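Local coordinates for hypothetical sugar ABC-transporter sugar binding protein (Arthrobacter globiformis, PDB 7BVT) that probably captures cyclic alpha-maltosyl-1,6-maltose outside the cell and delivers it to an ABC transporter for uptake, as a solute-binding protein of family 1, at residues N140-M145 / S258-S263; F277-V282 / E355-P360; N200-L205 / A291-G296; G183-T188 / A246-F251. All coordinates share one frame; numbering follows the deposited sequence.

Interaction 1: N140-M145 / S258-S263; sequences NNLGYM and SAQEGS. With GLC (alpha-D-glucopyranose), chain B.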
loop_
_atom_site.group_PDB
_atom_site.type_symbol
_atom_site.label_atom_id
_atom_site.label_comp_id
_atom_site.label_asym_id
_atom_site.label_seq_id
_atom_site.Cartn_x
_atom_site.Cartn_y
_atom_site.Cartn_z
ATOM N N ASN A 140 -1.808 3.377 -3.667
ATOM C CA ASN A 140 -2.760 2.269 -3.787
ATOM C C ASN A 140 -3.174 1.893 -2.366
ATOM O O ASN A 140 -2.575 2.388 -1.367
ATOM C CB ASN A 140 -2.155 1.108 -4.560
ATOM C CG ASN A 140 -0.904 0.531 -3.937
ATOM O OD1 ASN A 140 -0.932 0.112 -2.783
ATOM N ND2 ASN A 140 0.138 0.359 -4.723
ATOM N N ASN A 141 -4.225 1.105 -2.253
ATOM C CA ASN A 141 -4.677 0.613 -0.951
ATOM C C ASN A 141 -5.457 -0.677 -1.124
ATOM O O ASN A 141 -5.707 -1.141 -2.250
ATOM C CB ASN A 141 -5.378 1.699 -0.125
ATOM C CG ASN A 141 -6.722 2.105 -0.674
ATOM O OD1 ASN A 141 -7.583 1.264 -0.993
ATOM N ND2 ASN A 141 -6.943 3.399 -0.718
ATOM N N LEU A 142 -5.656 -1.334 0.004
ATOM C CA LEU A 142 -6.332 -2.643 0.012
ATOM C C LEU A 142 -7.826 -2.414 0.121
ATOM O O LEU A 142 -8.275 -1.632 0.944
ATOM C CB LEU A 142 -5.827 -3.498 1.167
ATOM C CG LEU A 142 -4.441 -4.068 0.972
ATOM C CD1 LEU A 142 -3.944 -4.693 2.289
ATOM C CD2 LEU A 142 -4.431 -5.112 -0.081
ATOM N N GLY A 143 -8.548 -3.208 -0.644
ATOM C CA GLY A 143 -10.001 -3.162 -0.682
ATOM C C GLY A 143 -10.565 -4.553 -0.659
ATOM O O GLY A 143 -9.823 -5.542 -0.678
ATOM N N TYR A 144 -11.870 -4.611 -0.650
ATOM C CA TYR A 144 -12.591 -5.905 -0.687
ATOM C C TYR A 144 -13.063 -6.145 -2.108
ATOM O O TYR A 144 -13.746 -5.304 -2.656
ATOM C CB TYR A 144 -13.759 -5.847 0.304
ATOM C CG TYR A 144 -14.618 -7.082 0.339
ATOM C CD1 TYR A 144 -14.229 -8.171 1.086
ATOM C CD2 TYR A 144 -15.798 -7.169 -0.375
ATOM C CE1 TYR A 144 -14.989 -9.343 1.143
ATOM C CE2 TYR A 144 -16.553 -8.330 -0.348
ATOM C CZ TYR A 144 -16.132 -9.422 0.375
ATOM O OH TYR A 144 -16.929 -10.526 0.439
ATOM N N MET A 145 -12.699 -7.284 -2.651
ATOM C CA MET A 145 -13.194 -7.703 -3.997
ATOM C C MET A 145 -13.963 -9.000 -3.840
ATOM O O MET A 145 -13.646 -9.812 -2.986
ATOM C CB MET A 145 -12.057 -7.935 -4.975
ATOM C CG MET A 145 -11.510 -6.736 -5.597
ATOM S SD MET A 145 -10.544 -7.253 -7.077
ATOM C CE MET A 145 -10.158 -5.599 -7.655
ATOM N N SER A 258 -14.346 -14.170 -2.332
ATOM C CA SER A 258 -13.895 -12.777 -2.069
ATOM C C SER A 258 -12.473 -12.806 -1.523
ATOM O O SER A 258 -11.981 -13.871 -1.219
ATOM C CB SER A 258 -14.787 -12.070 -1.122
ATOM O OG SER A 258 -14.902 -12.773 0.137
ATOM N N ALA A 259 -11.865 -11.622 -1.447
ATOM C CA ALA A 259 -10.482 -11.463 -0.936
ATOM C C ALA A 259 -10.225 -9.986 -0.721
ATOM O O ALA A 259 -10.805 -9.148 -1.416
ATOM C CB ALA A 259 -9.487 -12.057 -1.913
ATOM N N GLN A 260 -9.290 -9.670 0.180
ATOM C CA GLN A 260 -8.691 -8.321 0.145
ATOM C C GLN A 260 -7.773 -8.251 -1.065
ATOM O O GLN A 260 -6.985 -9.189 -1.289
ATOM C CB GLN A 260 -7.922 -8.025 1.428
ATOM C CG GLN A 260 -8.848 -7.753 2.558
ATOM C CD GLN A 260 -8.215 -7.452 3.896
ATOM O OE1 GLN A 260 -6.963 -7.466 4.097
ATOM N NE2 GLN A 260 -9.106 -7.181 4.823
ATOM N N GLU A 261 -7.929 -7.197 -1.853
ATOM C CA GLU A 261 -7.141 -6.975 -3.070
ATOM C C GLU A 261 -6.708 -5.516 -3.140
ATOM O O GLU A 261 -7.501 -4.603 -2.874
ATOM C CB GLU A 261 -7.945 -7.374 -4.323
ATOM C CG GLU A 261 -8.182 -8.881 -4.398
ATOM C CD GLU A 261 -7.021 -9.763 -4.767
ATOM O OE1 GLU A 261 -5.904 -9.249 -5.025
ATOM O OE2 GLU A 261 -7.247 -11.018 -4.841
ATOM N N GLY A 262 -5.495 -5.324 -3.670
ATOM C CA GLY A 262 -5.009 -3.970 -3.927
ATOM C C GLY A 262 -5.715 -3.321 -5.071
ATOM O O GLY A 262 -6.274 -4.011 -5.936
ATOM N N SER A 263 -5.755 -1.996 -5.065
ATOM C CA SER A 263 -6.502 -1.178 -6.039
ATOM C C SER A 263 -5.952 -1.454 -7.448
ATOM O O SER A 263 -6.726 -1.290 -8.413
ATOM C CB SER A 263 -6.443 0.306 -5.690
ATOM O OG SER A 263 -5.094 0.682 -5.512
HETATM C C1 GLC B . 1.960 -3.305 -3.198
HETATM C C2 GLC B . 2.297 -2.008 -2.531
HETATM C C3 GLC B . 3.467 -2.185 -1.596
HETATM C C4 GLC B . 3.133 -3.326 -0.622
HETATM C C5 GLC B . 2.899 -4.610 -1.407
HETATM C C6 GLC B . 2.526 -5.764 -0.459
HETATM O O2 GLC B . 2.450 -1.029 -3.542
HETATM O O3 GLC B . 3.727 -0.938 -0.929
HETATM O O4 GLC B . 4.195 -3.577 0.277
HETATM O O5 GLC B . 1.799 -4.405 -2.258
HETATM O O6 GLC B . 2.799 -6.989 -1.135
#
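Four backbone hydrogen bonds pair G143 with E261 and M145 with A259, each couple bonded in both directions; the straightest runs from M145 N to A259 O, 2.9 Å at 172°. Y144 faces Q260 between them, and L142 faces G262 beyond G143, as non-hydrogen-bonded pairs. Where strand 258-262 ends, S263 N still reaches N141 O, and S263 OG accepts a weak bond from N141 N. The two strands thus form an antiparallel ladder inside the mixed sheet of this solute-binding protein, and the N-terminal end of strand 140-147 lies at the sugar pocket. There N140 ND2 donates almost linearly (174°) to O2 of a glucose unit, 2.9 Å away, while N140 CB sits 3.1 Å from S263 OG. Side-chain packing divides between the two faces of the ladder. On the face of L142 and Y144, L142 CD2 lies 3.7 Å from the backbone N of G262, and the phenol end of Y144 rests on S258 CB, with CZ at 3.3 Å. S258 OG bonds to G183 O and Q260 OE1 to N200 ND2. On the other face M145, extended beyond CG, crosses E261 at about a right angle, SD 3.8 Å from E261 CB.

Interaction 2: F277-V282 / E355-P360; sequences FGTAQV and EPRLLP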
loop_
_atom_site.group_PDB
_atom_site.type_symbol
_atom_site.label_atom_id
_atom_site.label_comp_id
_atom_site.label_asym_id
_atom_site.label_seq_id
_atom_site.Cartn_x
_atom_site.Cartn_y
_atom_site.Cartn_z
ATOM N N PHE A 277 -16.569 -9.264 -11.151
ATOM C CA PHE A 277 -16.153 -8.868 -9.785
ATOM C C PHE A 277 -16.821 -7.569 -9.375
ATOM O O PHE A 277 -17.114 -6.662 -10.194
ATOM C CB PHE A 277 -14.637 -8.792 -9.701
ATOM C CG PHE A 277 -13.989 -7.637 -10.406
ATOM C CD1 PHE A 277 -13.629 -7.749 -11.733
ATOM C CD2 PHE A 277 -13.699 -6.456 -9.734
ATOM C CE1 PHE A 277 -13.018 -6.697 -12.387
ATOM C CE2 PHE A 277 -13.094 -5.410 -10.390
ATOM C CZ PHE A 277 -12.766 -5.517 -11.715
ATOM N N GLY A 278 -16.974 -7.433 -8.058
ATOM C CA GLY A 278 -17.396 -6.215 -7.374
ATOM C C GLY A 278 -16.314 -5.756 -6.399
ATOM O O GLY A 278 -15.359 -6.533 -6.141
ATOM N N THR A 279 -16.431 -4.524 -5.963
ATOM C CA THR A 279 -15.452 -3.958 -5.021
ATOM C C THR A 279 -16.216 -3.250 -3.926
ATOM O O THR A 279 -17.385 -2.807 -4.105
ATOM C CB THR A 279 -14.456 -3.034 -5.738
ATOM O OG1 THR A 279 -15.207 -1.895 -6.162
ATOM C CG2 THR A 279 -13.723 -3.703 -6.870
ATOM N N ALA A 280 -15.590 -3.103 -2.765
ATOM C CA ALA A 280 -16.169 -2.336 -1.665
ATOM C C ALA A 280 -15.092 -1.929 -0.679
ATOM O O ALA A 280 -13.973 -2.495 -0.746
ATOM C CB ALA A 280 -17.196 -3.158 -0.911
ATOM N N GLN A 281 -15.472 -0.988 0.160
ATOM C CA GLN A 281 -14.723 -0.674 1.388
ATOM C C GLN A 281 -14.421 -1.992 2.114
ATOM O O GLN A 281 -15.286 -2.899 2.153
ATOM C CB GLN A 281 -15.564 0.295 2.226
ATOM C CG GLN A 281 -14.985 0.593 3.598
ATOM C CD GLN A 281 -15.817 1.573 4.374
ATOM O OE1 GLN A 281 -15.413 2.723 4.577
ATOM N NE2 GLN A 281 -17.009 1.151 4.765
ATOM N N VAL A 282 -13.254 -2.104 2.757
ATOM C CA VAL A 282 -12.941 -3.329 3.538
ATOM C C VAL A 282 -13.938 -3.447 4.677
ATOM O O VAL A 282 -14.107 -2.491 5.443
ATOM C CB VAL A 282 -11.518 -3.357 4.097
ATOM C CG1 VAL A 282 -11.305 -4.712 4.770
ATOM C CG2 VAL A 282 -10.503 -3.192 2.979
ATOM N N GLU A 355 -14.189 3.913 -14.561
ATOM C CA GLU A 355 -13.581 2.815 -13.763
ATOM C C GLU A 355 -14.331 2.769 -12.446
ATOM O O GLU A 355 -13.762 2.967 -11.398
ATOM C CB GLU A 355 -12.077 3.092 -13.603
ATOM C CG GLU A 355 -11.200 1.893 -13.214
ATOM C CD GLU A 355 -9.693 2.192 -13.297
ATOM O OE1 GLU A 355 -9.339 3.332 -13.745
ATOM O OE2 GLU A 355 -8.853 1.300 -12.935
ATOM N N PRO A 356 -15.659 2.597 -12.446
ATOM C CA PRO A 356 -16.467 2.851 -11.253
ATOM C C PRO A 356 -16.076 1.945 -10.065
ATOM O O PRO A 356 -16.293 2.358 -8.925
ATOM C CB PRO A 356 -17.904 2.570 -11.722
ATOM C CG PRO A 356 -17.725 1.749 -12.936
ATOM C CD PRO A 356 -16.447 2.198 -13.612
ATOM N N ARG A 357 -15.538 0.767 -10.339
ATOM C CA ARG A 357 -15.150 -0.174 -9.234
ATOM C C ARG A 357 -13.897 0.365 -8.513
ATOM O O ARG A 357 -13.565 -0.145 -7.460
ATOM C CB ARG A 357 -15.008 -1.594 -9.745
ATOM C CG ARG A 357 -16.393 -2.154 -10.067
ATOM C CD ARG A 357 -16.303 -3.465 -10.764
ATOM N NE ARG A 357 -15.695 -3.347 -12.079
ATOM C CZ ARG A 357 -15.666 -4.335 -12.957
ATOM N NH1 ARG A 357 -16.156 -5.517 -12.637
ATOM N NH2 ARG A 357 -15.122 -4.166 -14.149
ATOM N N LEU A 358 -13.240 1.386 -9.042
ATOM C CA LEU A 358 -12.117 2.002 -8.299
ATOM C C LEU A 358 -12.674 2.925 -7.211
ATOM O O LEU A 358 -11.928 3.247 -6.275
ATOM C CB LEU A 358 -11.217 2.758 -9.281
ATOM C CG LEU A 358 -9.817 3.070 -8.767
ATOM C CD1 LEU A 358 -8.968 1.841 -8.645
ATOM C CD2 LEU A 358 -9.134 4.074 -9.686
ATOM N N LEU A 359 -13.947 3.319 -7.245
ATOM C CA LEU A 359 -14.409 4.406 -6.364
ATOM C C LEU A 359 -14.203 4.018 -4.892
ATOM O O LEU A 359 -13.784 4.832 -4.081
ATOM C CB LEU A 359 -15.875 4.795 -6.643
ATOM C CG LEU A 359 -16.397 5.945 -5.794
ATOM C CD1 LEU A 359 -15.601 7.209 -6.044
ATOM C CD2 LEU A 359 -17.900 6.228 -6.018
ATOM N N PRO A 360 -14.516 2.785 -4.436
ATOM C CA PRO A 360 -14.353 2.491 -3.010
ATOM C C PRO A 360 -12.892 2.699 -2.593
ATOM O O PRO A 360 -12.659 3.123 -1.478
ATOM C CB PRO A 360 -14.736 1.016 -2.912
ATOM C CG PRO A 360 -15.778 0.901 -4.004
ATOM C CD PRO A 360 -15.156 1.669 -5.167
#
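R357 O accepts the hydroxyl of T279, whose OG1 lies 2.7 Å away in the carbonyl plane and on a lone pair. The T279 hydroxyl stands between its own backbone N and carbonyl carbon (chi1 68°), a rotation that presents OG1 to this carbonyl and sets CG2 beside R357 CB at 3.8 Å. P360 closes on the same hydroxyl with its ring, CG being 3.6 Å from T279 OG1, and its CB packs on the peptide between A280 and Q281. The R357 side chain, bent at chi3, turns back over F277. Its guanidinium lies flat on the phenyl ring, the planes only 7° apart, and CZ stands 3.7 Å from the ring centroid in a cation-pi stack. NH1 sits over the middle of the ring and also donates to F277 O, 2.9 Å away and nearly in the guanidinium plane. One residue therefore offers both a ring face and a carbonyl, and the two together fix the rotation of the guanidinium. A leucine in place of R357 would probably leave F277 O without this donor and the ring face without its flat, charged cover. The contact ties strand 277-280, bonded through G278 and A280 to strand 140-147 of the mixed sheet, to residues 357-360, at the N-terminal part of helix 359-363, in this family 1 solute-binding protein of the type 2 periplasmic-binding fold.

Interaction 3: N200-L205 / A291-G296; sequences NFQVNL and ATNLGG. With GLC (alpha-D-glucopyranose), chain B.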
loop_
_atom_site.group_PDB
_atom_site.type_symbol
_atom_site.label_atom_id
_atom_site.label_comp_id
_atom_site.label_asym_id
_atom_site.label_seq_id
_atom_site.Cartn_x
_atom_site.Cartn_y
_atom_site.Cartn_z
ATOM N N ASN A 200 -1.927 -7.347 5.071
ATOM C CA ASN A 200 -3.373 -7.680 5.089
ATOM C C ASN A 200 -3.905 -7.672 6.517
ATOM O O ASN A 200 -5.031 -7.165 6.745
ATOM C CB ASN A 200 -3.602 -9.014 4.381
ATOM C CG ASN A 200 -3.671 -8.885 2.877
ATOM O OD1 ASN A 200 -2.751 -9.322 2.156
ATOM N ND2 ASN A 200 -4.707 -8.240 2.415
ATOM N N PHE A 201 -3.151 -8.227 7.462
ATOM C CA PHE A 201 -3.558 -8.250 8.868
ATOM C C PHE A 201 -3.629 -6.838 9.443
ATOM O O PHE A 201 -4.543 -6.538 10.216
ATOM C CB PHE A 201 -2.586 -9.105 9.684
ATOM C CG PHE A 201 -3.016 -9.218 11.111
ATOM C CD1 PHE A 201 -4.018 -10.098 11.500
ATOM C CD2 PHE A 201 -2.475 -8.390 12.066
ATOM C CE1 PHE A 201 -4.461 -10.125 12.813
ATOM C CE2 PHE A 201 -2.881 -8.450 13.370
ATOM C CZ PHE A 201 -3.875 -9.312 13.755
ATOM N N GLN A 202 -2.672 -5.969 9.103
ATOM C CA GLN A 202 -2.649 -4.623 9.700
ATOM C C GLN A 202 -3.994 -3.930 9.444
ATOM O O GLN A 202 -4.416 -3.140 10.236
ATOM C CB GLN A 202 -1.512 -3.800 9.104
ATOM C CG GLN A 202 -0.172 -4.128 9.729
ATOM C CD GLN A 202 1.027 -3.769 8.851
ATOM O OE1 GLN A 202 0.909 -3.526 7.659
ATOM N NE2 GLN A 202 2.221 -3.772 9.472
ATOM N N VAL A 203 -4.600 -4.157 8.289
ATOM C CA VAL A 203 -5.909 -3.522 7.967
ATOM C C VAL A 203 -6.871 -3.814 9.107
ATOM O O VAL A 203 -7.488 -2.911 9.622
ATOM C CB VAL A 203 -6.468 -4.092 6.660
ATOM C CG1 VAL A 203 -7.900 -3.644 6.431
ATOM C CG2 VAL A 203 -5.581 -3.730 5.492
ATOM N N ASN A 204 -6.997 -5.081 9.469
ATOM C CA ASN A 204 -8.005 -5.507 10.464
ATOM C C ASN A 204 -7.562 -5.114 11.878
ATOM O O ASN A 204 -8.439 -4.708 12.692
ATOM C CB ASN A 204 -8.184 -7.018 10.364
ATOM C CG ASN A 204 -8.779 -7.465 9.042
ATOM O OD1 ASN A 204 -8.379 -8.496 8.510
ATOM N ND2 ASN A 204 -9.678 -6.676 8.455
ATOM N N LEU A 205 -6.251 -5.070 12.155
ATOM C CA LEU A 205 -5.722 -4.570 13.437
ATOM C C LEU A 205 -6.164 -3.097 13.589
ATOM O O LEU A 205 -6.694 -2.694 14.624
ATOM C CB LEU A 205 -4.202 -4.744 13.426
ATOM C CG LEU A 205 -3.467 -4.076 14.588
ATOM C CD1 LEU A 205 -3.748 -4.790 15.910
ATOM C CD2 LEU A 205 -1.986 -4.046 14.290
ATOM N N ALA A 291 -10.608 1.244 8.033
ATOM C CA ALA A 291 -9.158 1.416 7.831
ATOM C C ALA A 291 -8.733 0.614 6.626
ATOM O O ALA A 291 -9.306 -0.433 6.387
ATOM C CB ALA A 291 -8.365 0.968 9.044
ATOM N N THR A 292 -7.643 1.062 6.022
ATOM C CA THR A 292 -6.902 0.252 5.057
ATOM C C THR A 292 -5.415 0.605 5.117
ATOM O O THR A 292 -5.032 1.415 5.968
ATOM C CB THR A 292 -7.542 0.349 3.672
ATOM O OG1 THR A 292 -6.890 -0.651 2.895
ATOM C CG2 THR A 292 -7.377 1.709 3.057
ATOM N N ASN A 293 -4.629 -0.065 4.269
ATOM C CA ASN A 293 -3.153 0.015 4.265
ATOM C C ASN A 293 -2.706 0.625 2.927
ATOM O O ASN A 293 -3.291 0.264 1.907
ATOM C CB ASN A 293 -2.569 -1.383 4.428
ATOM C CG ASN A 293 -1.291 -1.396 5.222
ATOM O OD1 ASN A 293 -0.614 -0.377 5.358
ATOM N ND2 ASN A 293 -0.999 -2.562 5.725
ATOM N N LEU A 294 -1.766 1.557 2.953
ATOM C CA LEU A 294 -1.261 2.286 1.766
ATOM C C LEU A 294 -0.038 1.618 1.157
ATOM O O LEU A 294 0.900 1.281 1.862
ATOM C CB LEU A 294 -0.920 3.715 2.132
ATOM C CG LEU A 294 -2.118 4.604 2.437
ATOM C CD1 LEU A 294 -1.723 5.814 3.257
ATOM C CD2 LEU A 294 -2.807 5.011 1.137
ATOM N N GLY A 295 -0.062 1.485 -0.162
ATOM C CA GLY A 295 1.123 1.144 -0.961
ATOM C C GLY A 295 1.445 2.242 -1.930
ATOM O O GLY A 295 0.789 3.289 -1.902
ATOM N N GLY A 296 2.427 1.974 -2.755
ATOM C CA GLY A 296 2.739 2.866 -3.872
ATOM C C GLY A 296 4.118 3.479 -3.775
ATOM O O GLY A 296 4.893 3.130 -2.848
HETATM C C1 GLC B . 1.960 -3.305 -3.198
HETATM C C2 GLC B . 2.297 -2.008 -2.531
HETATM C C3 GLC B . 3.467 -2.185 -1.596
HETATM C C4 GLC B . 3.133 -3.326 -0.622
HETATM C C5 GLC B . 2.899 -4.610 -1.407
HETATM C C6 GLC B . 2.526 -5.764 -0.459
HETATM O O2 GLC B . 2.450 -1.029 -3.542
HETATM O O3 GLC B . 3.727 -0.938 -0.929
HETATM O O4 GLC B . 4.195 -3.577 0.277
HETATM O O5 GLC B . 1.799 -4.405 -2.258
HETATM O O6 GLC B . 2.799 -6.989 -1.135
#
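V203 lays its two methyl branches against A291 and the start of strand 292-301 and has more surface buried here than any other residue of the two segments. CG1 approaches A291 O at 3.5 Å, whereas CG2 points along the strand toward N293, 4.0 Å from its CB, and also touches T292 at CA. V203 CG1 lies trans to its amide N (chi1 170°), which leaves CG2 beside that N, and the two branches meet successive residues. N293, next in buried surface, brings an amide to the helix: ND2 donates to Q202 OE1 over 2.9 Å at 154°. The acceptor lies close to the plane of the N293 amide, yet the two amide planes are turned 62° from each other, so the groups meet obliquely. W199 O is a second acceptor for the same ND2, and Q202 NE2 turns to Y377 OH; both amides are thus held from two directions. Helix 195-207 packs in this way across the sheet of the solute-binding fold at the sugar pocket, to which N200, G295 and G296 belong. A291 CB adds a looser contact, 4.0 Å from V203 O. The backbone N of N293 is buried without a partner. Farther along the strand, G295 CA comes within 3.3 Å of glucose O3. G296 N gives O2 a weak bond of 3.1 Å.

Interaction 4: G183-T188 / A246-F251; sequences GYDLYT and AKWGEF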
loop_
_atom_site.group_PDB
_atom_site.type_symbol
_atom_site.label_atom_id
_atom_site.label_comp_id
_atom_site.label_asym_id
_atom_site.label_seq_id
_atom_site.Cartn_x
_atom_site.Cartn_y
_atom_site.Cartn_z
ATOM N N GLY A 183 -15.476 -18.836 1.109
ATOM C CA GLY A 183 -16.253 -17.601 0.979
ATOM C C GLY A 183 -15.328 -16.407 0.892
ATOM O O GLY A 183 -15.769 -15.380 0.396
ATOM N N TYR A 184 -14.108 -16.539 1.426
ATOM C CA TYR A 184 -13.193 -15.376 1.590
ATOM C C TYR A 184 -11.754 -15.904 1.698
ATOM O O TYR A 184 -11.514 -16.742 2.578
ATOM C CB TYR A 184 -13.604 -14.566 2.812
ATOM C CG TYR A 184 -12.662 -13.447 3.170
ATOM C CD1 TYR A 184 -12.488 -12.337 2.338
ATOM C CD2 TYR A 184 -12.004 -13.453 4.381
ATOM C CE1 TYR A 184 -11.635 -11.302 2.694
ATOM C CE2 TYR A 184 -11.168 -12.400 4.754
ATOM C CZ TYR A 184 -11.003 -11.316 3.922
ATOM O OH TYR A 184 -10.135 -10.310 4.261
ATOM N N ASP A 185 -10.826 -15.398 0.894
ATOM C CA ASP A 185 -9.410 -15.839 1.002
ATOM C C ASP A 185 -8.715 -14.996 2.073
ATOM O O ASP A 185 -8.846 -13.759 2.009
ATOM C CB ASP A 185 -8.645 -15.675 -0.318
ATOM C CG ASP A 185 -9.045 -16.627 -1.425
ATOM O OD1 ASP A 185 -9.979 -17.420 -1.219
ATOM O OD2 ASP A 185 -8.401 -16.532 -2.468
ATOM N N LEU A 186 -7.909 -15.643 2.911
ATOM C CA LEU A 186 -6.951 -14.943 3.791
ATOM C C LEU A 186 -5.544 -15.194 3.295
ATOM O O LEU A 186 -5.231 -16.310 2.792
ATOM C CB LEU A 186 -7.092 -15.415 5.233
ATOM C CG LEU A 186 -8.283 -14.863 5.971
ATOM C CD1 LEU A 186 -8.422 -15.647 7.246
ATOM C CD2 LEU A 186 -8.130 -13.353 6.194
ATOM N N TYR A 187 -4.692 -14.174 3.456
ATOM C CA TYR A 187 -3.275 -14.266 3.054
ATOM C C TYR A 187 -2.524 -14.828 4.251
ATOM O O TYR A 187 -2.043 -14.072 5.087
ATOM C CB TYR A 187 -2.779 -12.912 2.549
ATOM C CG TYR A 187 -1.643 -13.012 1.572
ATOM C CD1 TYR A 187 -0.396 -13.485 1.976
ATOM C CD2 TYR A 187 -1.824 -12.675 0.245
ATOM C CE1 TYR A 187 0.647 -13.613 1.082
ATOM C CE2 TYR A 187 -0.780 -12.783 -0.661
ATOM C CZ TYR A 187 0.453 -13.258 -0.234
ATOM O OH TYR A 187 1.499 -13.401 -1.108
ATOM N N THR A 188 -2.474 -16.165 4.371
ATOM C CA THR A 188 -2.121 -16.819 5.643
ATOM C C THR A 188 -0.686 -17.349 5.654
ATOM O O THR A 188 -0.311 -17.770 6.732
ATOM C CB THR A 188 -3.065 -17.985 5.953
ATOM O OG1 THR A 188 -3.018 -18.939 4.894
ATOM C CG2 THR A 188 -4.508 -17.579 6.119
ATOM N N ALA A 246 -3.537 -21.645 4.104
ATOM C CA ALA A 246 -2.631 -21.930 2.962
ATOM C C ALA A 246 -3.428 -22.166 1.668
ATOM O O ALA A 246 -3.056 -23.050 0.845
ATOM C CB ALA A 246 -1.731 -23.100 3.322
ATOM N N LYS A 247 -4.446 -21.359 1.417
ATOM C CA LYS A 247 -5.317 -21.461 0.215
ATOM C C LYS A 247 -5.506 -20.084 -0.413
ATOM O O LYS A 247 -6.535 -19.854 -1.035
ATOM C CB LYS A 247 -6.678 -22.060 0.589
ATOM C CG LYS A 247 -6.658 -23.557 0.887
ATOM C CD LYS A 247 -6.046 -24.401 -0.205
ATOM C CE LYS A 247 -6.717 -24.212 -1.543
ATOM N NZ LYS A 247 -6.336 -25.291 -2.489
ATOM N N TRP A 248 -4.534 -19.193 -0.285
ATOM C CA TRP A 248 -4.609 -17.886 -0.991
ATOM C C TRP A 248 -4.760 -18.141 -2.491
ATOM O O TRP A 248 -4.071 -19.026 -3.003
ATOM C CB TRP A 248 -3.389 -17.004 -0.700
ATOM C CG TRP A 248 -3.459 -15.725 -1.479
ATOM C CD1 TRP A 248 -2.817 -15.399 -2.642
ATOM C CD2 TRP A 248 -4.331 -14.626 -1.196
ATOM N NE1 TRP A 248 -3.206 -14.156 -3.089
ATOM C CE2 TRP A 248 -4.165 -13.673 -2.225
ATOM C CE3 TRP A 248 -5.237 -14.352 -0.170
ATOM C CZ2 TRP A 248 -4.839 -12.448 -2.219
ATOM C CZ3 TRP A 248 -5.937 -13.165 -0.193
ATOM C CH2 TRP A 248 -5.719 -12.213 -1.186
ATOM N N GLY A 249 -5.590 -17.379 -3.188
ATOM C CA GLY A 249 -5.604 -17.354 -4.665
ATOM C C GLY A 249 -6.803 -18.103 -5.211
ATOM O O GLY A 249 -7.057 -17.993 -6.439
ATOM N N GLU A 250 -7.581 -18.769 -4.357
ATOM C CA GLU A 250 -8.863 -19.392 -4.812
ATOM C C GLU A 250 -9.803 -18.354 -5.440
ATOM O O GLU A 250 -10.495 -18.640 -6.458
ATOM C CB GLU A 250 -9.534 -20.150 -3.682
ATOM C CG GLU A 250 -8.756 -21.338 -3.228
ATOM C CD GLU A 250 -8.319 -22.285 -4.338
ATOM O OE1 GLU A 250 -9.219 -22.816 -5.039
ATOM O OE2 GLU A 250 -7.083 -22.470 -4.499
ATOM N N PHE A 251 -9.879 -17.160 -4.855
ATOM C CA PHE A 251 -10.756 -16.076 -5.333
ATOM C C PHE A 251 -10.300 -15.694 -6.738
ATOM O O PHE A 251 -11.145 -15.571 -7.640
ATOM C CB PHE A 251 -10.659 -14.862 -4.396
ATOM C CG PHE A 251 -11.298 -13.643 -4.984
ATOM C CD1 PHE A 251 -12.649 -13.591 -5.278
ATOM C CD2 PHE A 251 -10.520 -12.546 -5.322
ATOM C CE1 PHE A 251 -13.211 -12.460 -5.842
ATOM C CE2 PHE A 251 -11.069 -11.464 -5.959
ATOM C CZ PHE A 251 -12.414 -11.411 -6.217
HETATM O O HOH W 1 -9.058 -19.591 0.133
HETATM O O HOH W 2 -5.113 -19.045 3.156
#
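Y187 sets CD2 over one face of the W248 indole, 3.5 Å from W248 CD2. The planes meet at 43°, an oblique pairing. The tryptophan is swung toward the tyrosine by a first torsion that places CG anti to its backbone N (chi1 177°). At the indole rim, L186 O lies near the ring plane, 3.6 Å from W248 CE3, while D185 CB meets W248 CE3 and CZ3 obliquely, at 3.7 Å. Replacing W248 by an alanine would probably open a gap beside D185 CB and deprive the Y187 ring of its aromatic neighbour. The D185 carboxylate stands across the chain that follows the indole. Its OD2 accepts from F251 N on the syn side, 2.9 Å and almost straight at 173°, and from G249 N at 3.0 Å, the donors arriving from opposite faces of the carboxylate plane. G249 lies in the type II turn K247-E250. One water links D185 OD1 to K247 O; another joins L186 O, T188 OG1 and K247 N. Two peptide N-H groups on a buried acid would probably stabilise its negative charge and hold the turn, so that the loop carrying Y187, a sugar-pocket residue, is fastened to its neighbour.

Overall arrangement
From the N terminus, strand 140-147 opens interaction 1, whose loop closes at strand 258-262. Interaction 4 nests within that loop, joining 183-188 to 246-251; S258 bonds to G183 and D185, which brings the nested loops to the strand's edge. Helix 195-207, reached inside both loops, opens interaction 3 and closes it only at strand 292-301, so interaction 3 crosses interactions 1 and 4. Interaction 2 starts at strand 277-280, after interaction 1 has closed, crosses interaction 3 and ends at 355-360, which runs into helix 359-363. Interactions 1, 2 and 3 share the mixed sheet, with strand 140-147 neighbouring both 277-280 and 292-301; interactions 1 and 3 meet one glucose unit.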